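Local coordinates for protein ribonuclease H (Uncultured organism, PDB 4IBN) that probably cuts the RNA strand of RNA-DNA hybrids endonucleolytically to leave 5'-phosphomonoester ends, with magnesium as cofactor, at residues G39-Y44 / N155-H160; S178-W183 / M194-F199; A21-L26 / L72-E77; D57-E62 / N159-T164. One frame throughout, in Å; residues are numbered along the deposited sequence.

Interaction 1 of 4, residues G39-Y44 / N155-H160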
loop_
_atom_site.group_PDB
_atom_site.type_symbol
_atom_site.label_atom_id
_atom_site.label_comp_id
_atom_site.label_asym_id
_atom_site.label_seq_id
_atom_site.Cartn_x
_atom_site.Cartn_y
_atom_site.Cartn_z
ATOM N N GLY A 39 -6.119 -3.736 -1.389
ATOM C CA GLY A 39 -6.525 -3.692 -0.010
ATOM C C GLY A 39 -5.441 -3.145 0.904
ATOM O O GLY A 39 -4.326 -3.506 0.772
ATOM N N VAL A 40 -5.835 -2.241 1.797
ATOM C CA VAL A 40 -4.919 -1.638 2.734
ATOM C C VAL A 40 -5.460 -1.629 4.168
ATOM O O VAL A 40 -6.531 -1.191 4.386
ATOM C CB VAL A 40 -4.671 -0.204 2.359
ATOM C CG1 VAL A 40 -3.686 0.420 3.249
ATOM C CG2 VAL A 40 -4.234 -0.101 0.966
ATOM N N LEU A 41 -4.668 -2.106 5.116
ATOM C CA LEU A 41 -4.958 -1.964 6.527
ATOM C C LEU A 41 -4.017 -0.926 7.115
ATOM O O LEU A 41 -2.858 -1.017 6.924
ATOM C CB LEU A 41 -4.715 -3.288 7.226
ATOM C CG LEU A 41 -4.752 -3.316 8.741
ATOM C CD1 LEU A 41 -6.100 -2.987 9.274
ATOM C CD2 LEU A 41 -4.267 -4.608 9.297
ATOM N N VAL A 42 -4.570 0.052 7.838
ATOM C CA VAL A 42 -3.764 1.039 8.545
ATOM C C VAL A 42 -3.885 0.814 10.046
ATOM O O VAL A 42 -4.955 0.790 10.539
ATOM C CB VAL A 42 -4.248 2.478 8.245
ATOM C CG1 VAL A 42 -3.337 3.503 8.865
ATOM C CG2 VAL A 42 -4.308 2.720 6.754
ATOM N N GLU A 43 -2.773 0.651 10.721
ATOM C CA GLU A 43 -2.733 0.508 12.144
ATOM C C GLU A 43 -2.243 1.769 12.796
ATOM O O GLU A 43 -1.339 2.346 12.317
ATOM C CB GLU A 43 -1.808 -0.634 12.569
ATOM C CG GLU A 43 -2.295 -1.975 12.105
ATOM C CD GLU A 43 -1.682 -3.145 12.844
ATOM O OE1 GLU A 43 -0.680 -2.940 13.514
ATOM O OE2 GLU A 43 -2.211 -4.237 12.730
ATOM N N TYR A 44 -2.854 2.151 13.915
ATOM C CA TYR A 44 -2.435 3.336 14.657
ATOM C C TYR A 44 -2.514 3.115 16.168
ATOM O O TYR A 44 -3.558 2.731 16.696
ATOM C CB TYR A 44 -3.284 4.545 14.259
ATOM C CG TYR A 44 -3.020 5.779 15.090
ATOM C CD1 TYR A 44 -1.920 6.587 14.840
ATOM C CD2 TYR A 44 -3.871 6.136 16.128
ATOM C CE1 TYR A 44 -1.674 7.717 15.598
ATOM C CE2 TYR A 44 -3.635 7.263 16.892
ATOM C CZ TYR A 44 -2.534 8.049 16.623
ATOM O OH TYR A 44 -2.295 9.172 17.381
ATOM N N ASN A 155 -0.847 -8.925 6.501
ATOM C CA ASN A 155 -0.725 -9.065 5.070
ATOM C C ASN A 155 -1.828 -9.934 4.509
ATOM O O ASN A 155 -2.358 -9.624 3.519
ATOM C CB ASN A 155 0.612 -9.629 4.664
ATOM C CG ASN A 155 0.647 -10.055 3.218
ATOM O OD1 ASN A 155 0.867 -9.249 2.369
ATOM N ND2 ASN A 155 0.425 -11.316 2.966
ATOM N N GLU A 156 -2.132 -11.015 5.183
ATOM C CA GLU A 156 -3.199 -11.880 4.760
ATOM C C GLU A 156 -4.545 -11.218 4.844
ATOM O O GLU A 156 -5.375 -11.526 4.072
ATOM C CB GLU A 156 -3.155 -13.281 5.391
ATOM C CG GLU A 156 -1.829 -13.989 5.220
ATOM C CD GLU A 156 -1.911 -15.476 4.861
ATOM O OE1 GLU A 156 -2.954 -15.909 4.410
ATOM O OE2 GLU A 156 -0.961 -16.226 5.087
ATOM N N TYR A 157 -4.742 -10.356 5.826
ATOM C CA TYR A 157 -5.983 -9.606 5.889
ATOM C C TYR A 157 -6.095 -8.677 4.694
ATOM O O TYR A 157 -7.106 -8.542 4.079
ATOM C CB TYR A 157 -6.131 -8.825 7.195
ATOM C CG TYR A 157 -7.401 -8.026 7.237
ATOM C CD1 TYR A 157 -7.400 -6.667 7.174
ATOM C CD2 TYR A 157 -8.606 -8.650 7.280
ATOM C CE1 TYR A 157 -8.554 -5.958 7.157
ATOM C CE2 TYR A 157 -9.751 -7.961 7.270
ATOM C CZ TYR A 157 -9.739 -6.610 7.217
ATOM O OH TYR A 157 -10.873 -5.889 7.221
ATOM N N ALA A 158 -4.986 -8.030 4.391
ATOM C CA ALA A 158 -4.995 -7.076 3.304
ATOM C C ALA A 158 -5.323 -7.776 2.014
ATOM O O ALA A 158 -5.975 -7.239 1.203
ATOM C CB ALA A 158 -3.676 -6.355 3.189
ATOM N N ASN A 159 -4.818 -8.973 1.863
ATOM C CA ASN A 159 -5.152 -9.756 0.686
ATOM C C ASN A 159 -6.625 -10.084 0.650
ATOM O O ASN A 159 -7.272 -10.024 -0.368
ATOM C CB ASN A 159 -4.346 -11.047 0.626
ATOM C CG ASN A 159 -4.629 -11.857 -0.607
ATOM O OD1 ASN A 159 -4.203 -11.532 -1.653
ATOM N ND2 ASN A 159 -5.311 -12.908 -0.446
ATOM N N HIS A 160 -7.143 -10.401 1.819
ATOM C CA HIS A 160 -8.552 -10.683 1.914
ATOM C C HIS A 160 -9.335 -9.451 1.473
ATOM O O HIS A 160 -10.333 -9.560 0.840
ATOM C CB HIS A 160 -8.933 -11.036 3.342
ATOM C CG HIS A 160 -10.339 -10.721 3.694
ATOM N ND1 HIS A 160 -11.369 -11.577 3.433
ATOM C CD2 HIS A 160 -10.882 -9.665 4.315
ATOM C CE1 HIS A 160 -12.492 -11.042 3.842
ATOM N NE2 HIS A 160 -12.220 -9.891 4.402
#

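Interaction 2 of 4, residues S178-W183 / M194-F199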
loop_
_atom_site.group_PDB
_atom_site.type_symbol
_atom_site.label_atom_id
_atom_site.label_comp_id
_atom_site.label_asym_id
_atom_site.label_seq_id
_atom_site.Cartn_x
_atom_site.Cartn_y
_atom_site.Cartn_z
ATOM N N SER A 178 -12.195 -0.798 10.510
ATOM C CA SER A 178 -11.635 -2.035 10.038
ATOM C C SER A 178 -12.386 -3.296 10.361
ATOM O O SER A 178 -12.930 -3.436 11.386
ATOM C CB SER A 178 -10.193 -2.202 10.485
ATOM O OG SER A 178 -9.606 -3.324 9.947
ATOM N N GLY A 179 -12.285 -4.238 9.475
ATOM C CA GLY A 179 -12.818 -5.552 9.708
ATOM C C GLY A 179 -11.805 -6.531 10.276
ATOM O O GLY A 179 -12.079 -7.669 10.416
ATOM N N TYR A 180 -10.628 -6.048 10.606
ATOM C CA TYR A 180 -9.565 -6.951 10.948
ATOM C C TYR A 180 -9.918 -7.845 12.124
ATOM O O TYR A 180 -9.680 -8.983 12.111
ATOM C CB TYR A 180 -8.250 -6.215 11.313
ATOM C CG TYR A 180 -7.207 -7.203 11.781
ATOM C CD1 TYR A 180 -6.452 -7.894 10.884
ATOM C CD2 TYR A 180 -7.033 -7.494 13.094
ATOM C CE1 TYR A 180 -5.576 -8.823 11.264
ATOM C CE2 TYR A 180 -6.148 -8.416 13.484
ATOM C CZ TYR A 180 -5.422 -9.080 12.568
ATOM O OH TYR A 180 -4.573 -10.023 12.917
ATOM N N GLU A 181 -10.485 -7.280 13.156
ATOM C CA GLU A 181 -10.706 -8.059 14.339
ATOM C C GLU A 181 -11.700 -9.183 14.131
ATOM O O GLU A 181 -11.559 -10.212 14.663
ATOM C CB GLU A 181 -11.101 -7.144 15.484
ATOM C CG GLU A 181 -9.908 -6.356 16.010
ATOM C CD GLU A 181 -9.575 -5.097 15.188
ATOM O OE1 GLU A 181 -10.306 -4.765 14.256
ATOM O OE2 GLU A 181 -8.597 -4.432 15.529
ATOM N N GLU A 182 -12.738 -8.911 13.396
ATOM C CA GLU A 182 -13.708 -9.929 13.085
ATOM C C GLU A 182 -13.086 -11.015 12.195
ATOM O O GLU A 182 -13.270 -12.157 12.408
ATOM C CB GLU A 182 -14.964 -9.315 12.482
ATOM C CG GLU A 182 -15.736 -8.369 13.408
ATOM C CD GLU A 182 -16.551 -9.066 14.536
ATOM O OE1 GLU A 182 -16.605 -10.301 14.654
ATOM O OE2 GLU A 182 -17.173 -8.359 15.330
ATOM N N TRP A 183 -12.296 -10.615 11.220
ATOM C CA TRP A 183 -11.631 -11.567 10.355
ATOM C C TRP A 183 -10.689 -12.480 11.165
ATOM O O TRP A 183 -10.563 -13.624 10.923
ATOM C CB TRP A 183 -10.823 -10.822 9.262
ATOM C CG TRP A 183 -9.950 -11.665 8.381
ATOM C CD1 TRP A 183 -10.295 -12.271 7.241
ATOM C CD2 TRP A 183 -8.573 -11.940 8.571
ATOM N NE1 TRP A 183 -9.256 -12.939 6.718
ATOM C CE2 TRP A 183 -8.167 -12.736 7.518
ATOM C CE3 TRP A 183 -7.636 -11.568 9.519
ATOM C CZ2 TRP A 183 -6.887 -13.174 7.408
ATOM C CZ3 TRP A 183 -6.405 -12.020 9.412
ATOM C CH2 TRP A 183 -6.014 -12.793 8.358
ATOM N N MET A 194 -1.494 -18.054 11.938
ATOM C CA MET A 194 -0.733 -16.911 11.495
ATOM C C MET A 194 -0.052 -16.141 12.597
ATOM O O MET A 194 -0.376 -16.319 13.723
ATOM C CB MET A 194 -1.652 -15.974 10.753
ATOM C CG MET A 194 -2.446 -16.611 9.706
ATOM S SD MET A 194 -3.144 -15.352 8.715
ATOM C CE MET A 194 -4.363 -16.233 7.804
ATOM N N ARG A 195 0.895 -15.289 12.225
ATOM C CA ARG A 195 1.661 -14.499 13.167
ATOM C C ARG A 195 1.368 -13.042 12.967
ATOM O O ARG A 195 1.386 -12.591 11.880
ATOM C CB ARG A 195 3.143 -14.705 12.961
ATOM C CG ARG A 195 3.686 -15.892 13.660
ATOM C CD ARG A 195 4.728 -16.560 12.865
ATOM N NE ARG A 195 5.970 -15.952 13.096
ATOM C CZ ARG A 195 6.985 -16.016 12.262
ATOM N NH1 ARG A 195 6.878 -16.649 11.095
ATOM N NH2 ARG A 195 8.094 -15.440 12.591
ATOM N N LEU A 196 1.090 -12.329 14.041
ATOM C CA LEU A 196 0.801 -10.926 13.997
ATOM C C LEU A 196 2.068 -10.083 14.166
ATOM O O LEU A 196 2.880 -10.404 14.944
ATOM C CB LEU A 196 -0.146 -10.587 15.113
ATOM C CG LEU A 196 -0.648 -9.184 15.190
ATOM C CD1 LEU A 196 -1.758 -8.975 14.242
ATOM C CD2 LEU A 196 -1.069 -8.910 16.560
ATOM N N GLU A 197 2.205 -9.017 13.393
ATOM C CA GLU A 197 3.336 -8.131 13.566
ATOM C C GLU A 197 2.992 -7.040 14.574
ATOM O O GLU A 197 2.079 -6.347 14.425
ATOM C CB GLU A 197 3.729 -7.525 12.238
ATOM C CG GLU A 197 4.854 -6.551 12.304
ATOM C CD GLU A 197 5.756 -6.473 11.047
ATOM O OE1 GLU A 197 5.366 -6.796 9.912
ATOM O OE2 GLU A 197 6.898 -6.024 11.255
ATOM N N PRO A 198 3.795 -6.925 15.598
ATOM C CA PRO A 198 3.583 -5.876 16.587
ATOM C C PRO A 198 3.781 -4.510 15.975
ATOM O O PRO A 198 4.487 -4.386 15.030
ATOM C CB PRO A 198 4.682 -6.134 17.624
ATOM C CG PRO A 198 5.214 -7.413 17.314
ATOM C CD PRO A 198 4.994 -7.695 15.896
ATOM N N PHE A 199 3.139 -3.513 16.537
ATOM C CA PHE A 199 3.255 -2.161 16.042
ATOM C C PHE A 199 4.696 -1.663 16.200
ATOM O O PHE A 199 5.343 -1.929 17.131
ATOM C CB PHE A 199 2.298 -1.238 16.786
ATOM C CG PHE A 199 2.126 0.115 16.154
ATOM C CD1 PHE A 199 1.208 0.311 15.166
ATOM C CD2 PHE A 199 2.896 1.174 16.523
ATOM C CE1 PHE A 199 1.086 1.498 14.609
ATOM C CE2 PHE A 199 2.735 2.360 15.934
ATOM C CZ PHE A 199 1.847 2.518 14.991
#

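Interaction 3 of 4, residues A21-L26 / L72-E77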
loop_
_atom_site.group_PDB
_atom_site.type_symbol
_atom_site.label_atom_id
_atom_site.label_comp_id
_atom_site.label_asym_id
_atom_site.label_seq_id
_atom_site.Cartn_x
_atom_site.Cartn_y
_atom_site.Cartn_z
ATOM N N ALA A 21 -0.416 -3.531 2.867
ATOM C CA ALA A 21 -1.107 -3.447 1.599
ATOM C C ALA A 21 -0.955 -4.713 0.779
ATOM O O ALA A 21 -0.004 -5.385 0.927
ATOM C CB ALA A 21 -0.593 -2.288 0.841
ATOM N N ASP A 22 -1.962 -5.019 -0.030
ATOM C CA ASP A 22 -1.915 -6.139 -0.957
ATOM C C ASP A 22 -2.786 -5.874 -2.150
ATOM O O ASP A 22 -3.521 -4.983 -2.154
ATOM C CB ASP A 22 -2.306 -7.474 -0.340
ATOM C CG ASP A 22 -1.938 -8.644 -1.230
ATOM O OD1 ASP A 22 -0.842 -8.707 -1.662
ATOM O OD2 ASP A 22 -2.766 -9.444 -1.579
ATOM N N GLU A 23 -2.597 -6.672 -3.176
ATOM C CA GLU A 23 -3.403 -6.554 -4.371
ATOM C C GLU A 23 -3.719 -7.926 -4.906
ATOM O O GLU A 23 -3.010 -8.834 -4.632
ATOM C CB GLU A 23 -2.681 -5.756 -5.428
ATOM C CG GLU A 23 -1.364 -6.327 -5.910
ATOM C CD GLU A 23 -0.335 -6.412 -4.787
ATOM O OE1 GLU A 23 -0.124 -5.401 -4.139
ATOM O OE2 GLU A 23 0.234 -7.471 -4.534
ATOM N N SER A 24 -4.815 -8.041 -5.628
ATOM C CA SER A 24 -5.086 -9.279 -6.267
ATOM C C SER A 24 -5.977 -9.108 -7.487
ATOM O O SER A 24 -6.841 -8.284 -7.506
ATOM C CB SER A 24 -5.774 -10.193 -5.300
ATOM O OG SER A 24 -5.871 -11.469 -5.838
ATOM N N CYS A 25 -5.763 -9.963 -8.469
ATOM C CA CYS A 25 -6.673 -10.109 -9.577
ATOM C C CYS A 25 -7.365 -11.456 -9.447
ATOM O O CYS A 25 -6.854 -12.336 -8.833
ATOM C CB CYS A 25 -5.940 -10.104 -10.889
ATOM S SG CYS A 25 -5.393 -8.492 -11.408
ATOM N N LEU A 26 -8.536 -11.575 -10.029
ATOM C CA LEU A 26 -9.263 -12.806 -10.006
ATOM C C LEU A 26 -9.520 -13.320 -11.391
ATOM O O LEU A 26 -10.006 -12.620 -12.183
ATOM C CB LEU A 26 -10.608 -12.606 -9.362
ATOM C CG LEU A 26 -10.726 -12.057 -7.974
ATOM C CD1 LEU A 26 -12.150 -11.663 -7.787
ATOM C CD2 LEU A 26 -10.378 -13.112 -7.050
ATOM N N LEU A 72 0.147 -0.479 -7.440
ATOM C CA LEU A 72 0.335 0.965 -7.416
ATOM C C LEU A 72 -0.854 1.708 -6.791
ATOM O O LEU A 72 -0.678 2.618 -6.057
ATOM C CB LEU A 72 0.753 1.516 -8.781
ATOM C CG LEU A 72 2.179 1.261 -9.180
ATOM C CD1 LEU A 72 2.363 1.375 -10.672
ATOM C CD2 LEU A 72 3.046 2.194 -8.452
ATOM N N ARG A 73 -2.060 1.265 -7.078
ATOM C CA ARG A 73 -3.225 1.862 -6.464
ATOM C C ARG A 73 -3.247 1.685 -4.960
ATOM O O ARG A 73 -3.753 2.519 -4.266
ATOM C CB ARG A 73 -4.518 1.386 -7.101
ATOM C CG ARG A 73 -4.483 1.608 -8.570
ATOM C CD ARG A 73 -5.750 2.075 -9.195
ATOM N NE ARG A 73 -6.518 2.989 -8.385
ATOM C CZ ARG A 73 -7.822 3.053 -8.473
ATOM N NH1 ARG A 73 -8.425 2.285 -9.336
ATOM N NH2 ARG A 73 -8.535 3.875 -7.737
ATOM N N SER A 74 -2.693 0.580 -4.482
ATOM C CA SER A 74 -2.650 0.371 -3.059
ATOM C C SER A 74 -1.835 1.466 -2.414
ATOM O O SER A 74 -2.158 1.935 -1.375
ATOM C CB SER A 74 -2.145 -1.035 -2.689
ATOM O OG SER A 74 -0.759 -1.192 -2.713
ATOM N N VAL A 75 -0.753 1.834 -3.046
ATOM C CA VAL A 75 0.017 2.947 -2.529
ATOM C C VAL A 75 -0.727 4.264 -2.632
ATOM O O VAL A 75 -0.829 4.993 -1.704
ATOM C CB VAL A 75 1.302 3.123 -3.311
ATOM C CG1 VAL A 75 2.086 4.343 -2.809
ATOM C CG2 VAL A 75 2.131 1.939 -3.184
ATOM N N ILE A 76 -1.247 4.550 -3.802
ATOM C CA ILE A 76 -1.899 5.807 -3.980
ATOM C C ILE A 76 -3.071 5.993 -3.069
ATOM O O ILE A 76 -3.216 6.988 -2.454
ATOM C CB ILE A 76 -2.408 5.933 -5.397
ATOM C CG1 ILE A 76 -1.268 5.936 -6.372
ATOM C CG2 ILE A 76 -3.234 7.154 -5.578
ATOM C CD1 ILE A 76 -1.691 5.665 -7.813
ATOM N N GLU A 77 -3.911 4.997 -2.989
ATOM C CA GLU A 77 -5.053 5.109 -2.130
ATOM C C GLU A 77 -4.673 5.267 -0.672
ATOM O O GLU A 77 -5.322 5.971 0.046
ATOM C CB GLU A 77 -6.027 3.958 -2.304
ATOM C CG GLU A 77 -6.639 3.919 -3.624
ATOM C CD GLU A 77 -7.427 5.156 -3.976
ATOM O OE1 GLU A 77 -8.117 5.661 -3.142
ATOM O OE2 GLU A 77 -7.367 5.595 -5.118
HETATM O O HOH W 1 0.638 -3.722 -2.255
#

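Interaction 4 of 4, residues D57-E62 / N159-T164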
loop_
_atom_site.group_PDB
_atom_site.type_symbol
_atom_site.label_atom_id
_atom_site.label_comp_id
_atom_site.label_asym_id
_atom_site.label_seq_id
_atom_site.Cartn_x
_atom_site.Cartn_y
_atom_site.Cartn_z
ATOM N N ASP A 57 -9.399 0.454 7.326
ATOM C CA ASP A 57 -9.220 -0.181 6.029
ATOM C C ASP A 57 -9.481 0.780 4.882
ATOM O O ASP A 57 -10.285 1.623 5.000
ATOM C CB ASP A 57 -10.245 -1.292 5.843
ATOM C CG ASP A 57 -10.115 -2.447 6.840
ATOM O OD1 ASP A 57 -9.129 -2.551 7.488
ATOM O OD2 ASP A 57 -11.038 -3.264 6.918
ATOM N N VAL A 58 -8.832 0.557 3.743
ATOM C CA VAL A 58 -9.129 1.315 2.527
ATOM C C VAL A 58 -8.938 0.433 1.292
ATOM O O VAL A 58 -7.889 -0.192 1.138
ATOM C CB VAL A 58 -8.236 2.561 2.403
ATOM C CG1 VAL A 58 -6.785 2.204 2.687
ATOM C CG2 VAL A 58 -8.379 3.181 1.022
ATOM N N TRP A 59 -9.940 0.372 0.416
ATOM C CA TRP A 59 -9.825 -0.482 -0.738
ATOM C C TRP A 59 -10.379 0.159 -1.996
ATOM O O TRP A 59 -11.174 1.065 -1.928
ATOM C CB TRP A 59 -10.463 -1.863 -0.489
ATOM C CG TRP A 59 -11.919 -1.854 -0.338
ATOM C CD1 TRP A 59 -12.837 -1.982 -1.312
ATOM C CD2 TRP A 59 -12.652 -1.712 0.874
ATOM N NE1 TRP A 59 -14.087 -1.939 -0.801
ATOM C CE2 TRP A 59 -14.004 -1.777 0.545
ATOM C CE3 TRP A 59 -12.296 -1.570 2.205
ATOM C CZ2 TRP A 59 -14.984 -1.651 1.480
ATOM C CZ3 TRP A 59 -13.269 -1.463 3.123
ATOM C CH2 TRP A 59 -14.596 -1.506 2.766
ATOM N N VAL A 60 -9.923 -0.356 -3.123
ATOM C CA VAL A 60 -10.446 0.039 -4.410
ATOM C C VAL A 60 -10.391 -1.114 -5.382
ATOM O O VAL A 60 -9.733 -2.053 -5.137
ATOM C CB VAL A 60 -9.680 1.171 -5.002
ATOM C CG1 VAL A 60 -9.846 2.392 -4.154
ATOM C CG2 VAL A 60 -8.266 0.825 -5.165
ATOM N N SER A 61 -11.129 -0.998 -6.472
ATOM C CA SER A 61 -11.142 -2.054 -7.458
ATOM C C SER A 61 -11.228 -1.520 -8.872
ATOM O O SER A 61 -11.588 -0.402 -9.055
ATOM C CB SER A 61 -12.299 -2.992 -7.205
ATOM O OG SER A 61 -13.498 -2.321 -7.118
ATOM N N GLU A 62 -10.856 -2.367 -9.838
ATOM C CA GLU A 62 -11.027 -2.138 -11.267
ATOM C C GLU A 62 -11.569 -3.409 -11.900
ATOM O O GLU A 62 -11.241 -4.464 -11.476
ATOM C CB GLU A 62 -9.714 -1.754 -11.923
ATOM C CG GLU A 62 -9.249 -0.390 -11.507
ATOM C CD GLU A 62 -7.906 0.035 -12.026
ATOM O OE1 GLU A 62 -7.295 -0.671 -12.801
ATOM O OE2 GLU A 62 -7.482 1.116 -11.634
ATOM N N ASN A 159 -4.818 -8.973 1.863
ATOM C CA ASN A 159 -5.152 -9.756 0.686
ATOM C C ASN A 159 -6.625 -10.084 0.650
ATOM O O ASN A 159 -7.272 -10.024 -0.368
ATOM C CB ASN A 159 -4.346 -11.047 0.626
ATOM C CG ASN A 159 -4.629 -11.857 -0.607
ATOM O OD1 ASN A 159 -4.203 -11.532 -1.653
ATOM N ND2 ASN A 159 -5.311 -12.908 -0.446
ATOM N N HIS A 160 -7.143 -10.401 1.819
ATOM C CA HIS A 160 -8.552 -10.683 1.914
ATOM C C HIS A 160 -9.335 -9.451 1.473
ATOM O O HIS A 160 -10.333 -9.560 0.840
ATOM C CB HIS A 160 -8.933 -11.036 3.342
ATOM C CG HIS A 160 -10.339 -10.721 3.694
ATOM N ND1 HIS A 160 -11.369 -11.577 3.433
ATOM C CD2 HIS A 160 -10.882 -9.665 4.315
ATOM C CE1 HIS A 160 -12.492 -11.042 3.842
ATOM N NE2 HIS A 160 -12.220 -9.891 4.402
ATOM N N LEU A 161 -8.880 -8.290 1.874
ATOM C CA LEU A 161 -9.546 -7.081 1.483
ATOM C C LEU A 161 -9.451 -6.864 -0.041
ATOM O O LEU A 161 -10.350 -6.420 -0.645
ATOM C CB LEU A 161 -8.985 -5.839 2.163
ATOM C CG LEU A 161 -9.281 -5.411 3.575
ATOM C CD1 LEU A 161 -8.529 -4.145 3.859
ATOM C CD2 LEU A 161 -10.728 -5.182 3.751
ATOM N N ALA A 162 -8.287 -7.124 -0.594
ATOM C CA ALA A 162 -8.088 -6.920 -2.006
ATOM C C ALA A 162 -8.995 -7.808 -2.815
ATOM O O ALA A 162 -9.532 -7.412 -3.751
ATOM C CB ALA A 162 -6.677 -7.198 -2.373
ATOM N N VAL A 163 -9.095 -9.050 -2.416
ATOM C CA VAL A 163 -9.949 -10.000 -3.105
ATOM C C VAL A 163 -11.403 -9.640 -2.983
ATOM O O VAL A 163 -12.135 -9.767 -3.903
ATOM C CB VAL A 163 -9.700 -11.441 -2.687
ATOM C CG1 VAL A 163 -10.641 -12.394 -3.387
ATOM C CG2 VAL A 163 -8.318 -11.828 -2.995
ATOM N N THR A 164 -11.793 -9.179 -1.814
ATOM C CA THR A 164 -13.151 -8.751 -1.618
ATOM C C THR A 164 -13.456 -7.576 -2.533
ATOM O O THR A 164 -14.480 -7.471 -3.080
ATOM C CB THR A 164 -13.365 -8.295 -0.156
ATOM O OG1 THR A 164 -13.221 -9.393 0.724
ATOM C CG2 THR A 164 -14.695 -7.721 0.015
#

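Interaction 1 of 4, residues G39-Y44 / N155-H160
L41 and Y157 meet through one methyl and one ring carbon: L41 CD2 lies 4.3 Å from Y157 CD1, approaching the ring obliquely. Y157 has its ring swung anti to its backbone N (chi1 179°), which carries the phenol out from the helix to the strand although its CB does not itself point there. L41 also has its CG anti to N (chi1 171°), and its branched end stands off the sheet toward the helix. The Y157 hydroxyl is bonded to D57, and W183 and Y180 meet the ring edge-to-face, so its rotation is held from several directions.

At the next residue of the helix the backbones close in. The CA atoms of G39 and A158 are 5.0 Å apart, with G39 CA 3.8 Å from A158 O and A158 CB 3.8 Å from G39 O. G39 allows this approach, since a CB there would fall 2.5 Å from A158 O. V40 turns the other way, onto V58 and V19. This is the packing of helix 153-168 against one face of the central mixed sheet in the RNase H fold.

Interaction 2 of 4, residues S178-W183 / M194-F199
Y180 and W183 reach from the start of one helix toward the irregular segment 194-199, each meeting one aliphatic side chain. The phenol of Y180 ends against a methyl of L196: Y180 OH is 3.3 Å from L196 CD1, with Y180 CZ behind it at 4.0 Å. The methyl arrives obliquely, and the two side chains slant across one another. Both have CG anti to the backbone N, chi1 175° in Y180 and -176° in L196, which sends the ring and the branched end out into the space between the backbones.

The second pair is a Met-aromatic contact. The M194 chain, extended beyond CG, runs across W183 at about a right angle, and its CE lies 3.9 Å from W183 CH2 at the far corner of the indole. M194 SD stands 5.1 Å from the centroid of the six-membered ring, 72° off the ring normal. The backbones stay well apart, Y180 CA and L196 CA being 11.5 Å from each other, and side chains alone bridge the gap. An ST turn, in which S178 OG accepts from Y180 N at 3.0 Å, leads into the helix, with G179 as N-cap.

Helix 153-168 lies alongside both pairs: Y157 meets the rings of Y180 and W183 edge-to-face, M194 rests on E156, and L196 on Q154. On the sheet side, Y180 and L196 both touch R55 of strand 53-62, and F199 continues onto strands 34-45 and 16-25.

Interaction 3 of 4, residues A21-L26 / L72-E77
A21 and S74 form the close part of this contact, where strand 16-25 and helix 67-82 run past each other in roughly opposite senses, at 140° with short-segment axes 8.0 Å apart. A21 CB is 3.7 Å from S74 OG and 4.1 Å from S74 CB, while the D22 carbonyl oxygen stands 4.2 Å from S74 CB. The S74 hydroxyl sits between its own backbone N and carbonyl carbon (chi1 81°), close enough to the helix to bond to A71 O one turn back.

Toward E23 the direct packing gives way to a water. It donates to E23 OE1 at 2.6 Å and to S74 OG at 2.9 Å, spanning two oxygens that are themselves 4.5 Å apart. S74 OG therefore has two partners, the water and A71 O. Beyond E23 the strand leaves the helix.

D22 and E23 lie close to D96, consistent with the acidic part of the DEDN active-site motif. Strand 16-25 is flanked in the sheet by strands 90-95 and 34-45, with helix 153-168 on D22 and helix 98-113 behind L72 and V75.

Interaction 4 of 4, residues D57-E62 / N159-T164
Strand 57-62 passes helix 159-164 with its closest CA pair, W59 and A162, 6.8 Å apart and no hydrogen bond between them, so the contact rests on L161 set between D57 and W59. L161 has its CG anti to the carbonyl carbon (chi1 -78°), which directs both methyls at the strand. CD1 lies 3.8 Å from D57 CG, and CD2 is 3.7 Å from D57 OD2. The same CD2 reaches the indole obliquely, 4.2 Å from W59 CE3.

The polar ends have partners of their own. D57 OD1 is hydrogen-bonded to S178 OG, D57 OD2 to the Y157 hydroxyl and the backbone N of G179, and W59 NE1 to T170 OG1. Within the helix, T164 OG1 donates to H160 O at 2.9 Å, tilted 30° from the carbonyl plane and on the opposite face from T164 N.

Putting an alanine at D57 would probably leave S178 OG, the Y157 hydroxyl and G179 N without their shared acceptor and open a gap beside the L161 methyls. The contact thus pairs the two methyls of L161 with a buried carboxylate gripped by three hydrogen bonds, which probably offset the cost of its burial.

Overall arrangement
Interactions 1 and 4 both use helix 153-168, meeting it from the adjacent strands 34-45 and 53-62; their centres are 9 Å apart. Y157 OH of interaction 1 bonds to D57 OD2 of interaction 4 at 2.6 Å, and D57 OD1 takes S178 OG of interaction 2, also at 2.6 Å, tying the C-terminal segments to the sheet. Interaction 3 lies on the other face, where R73 NH1 forms a 2.7 Å salt bridge with E62 OE2 of interaction 4. D22 and E23 of interaction 3, with D96 and N159 of helix 153-168, a residue of interactions 1 and 4, probably make up the DEDN active site. Interaction 2 is remote from interaction 3, with nearest atoms about 10 Å apart.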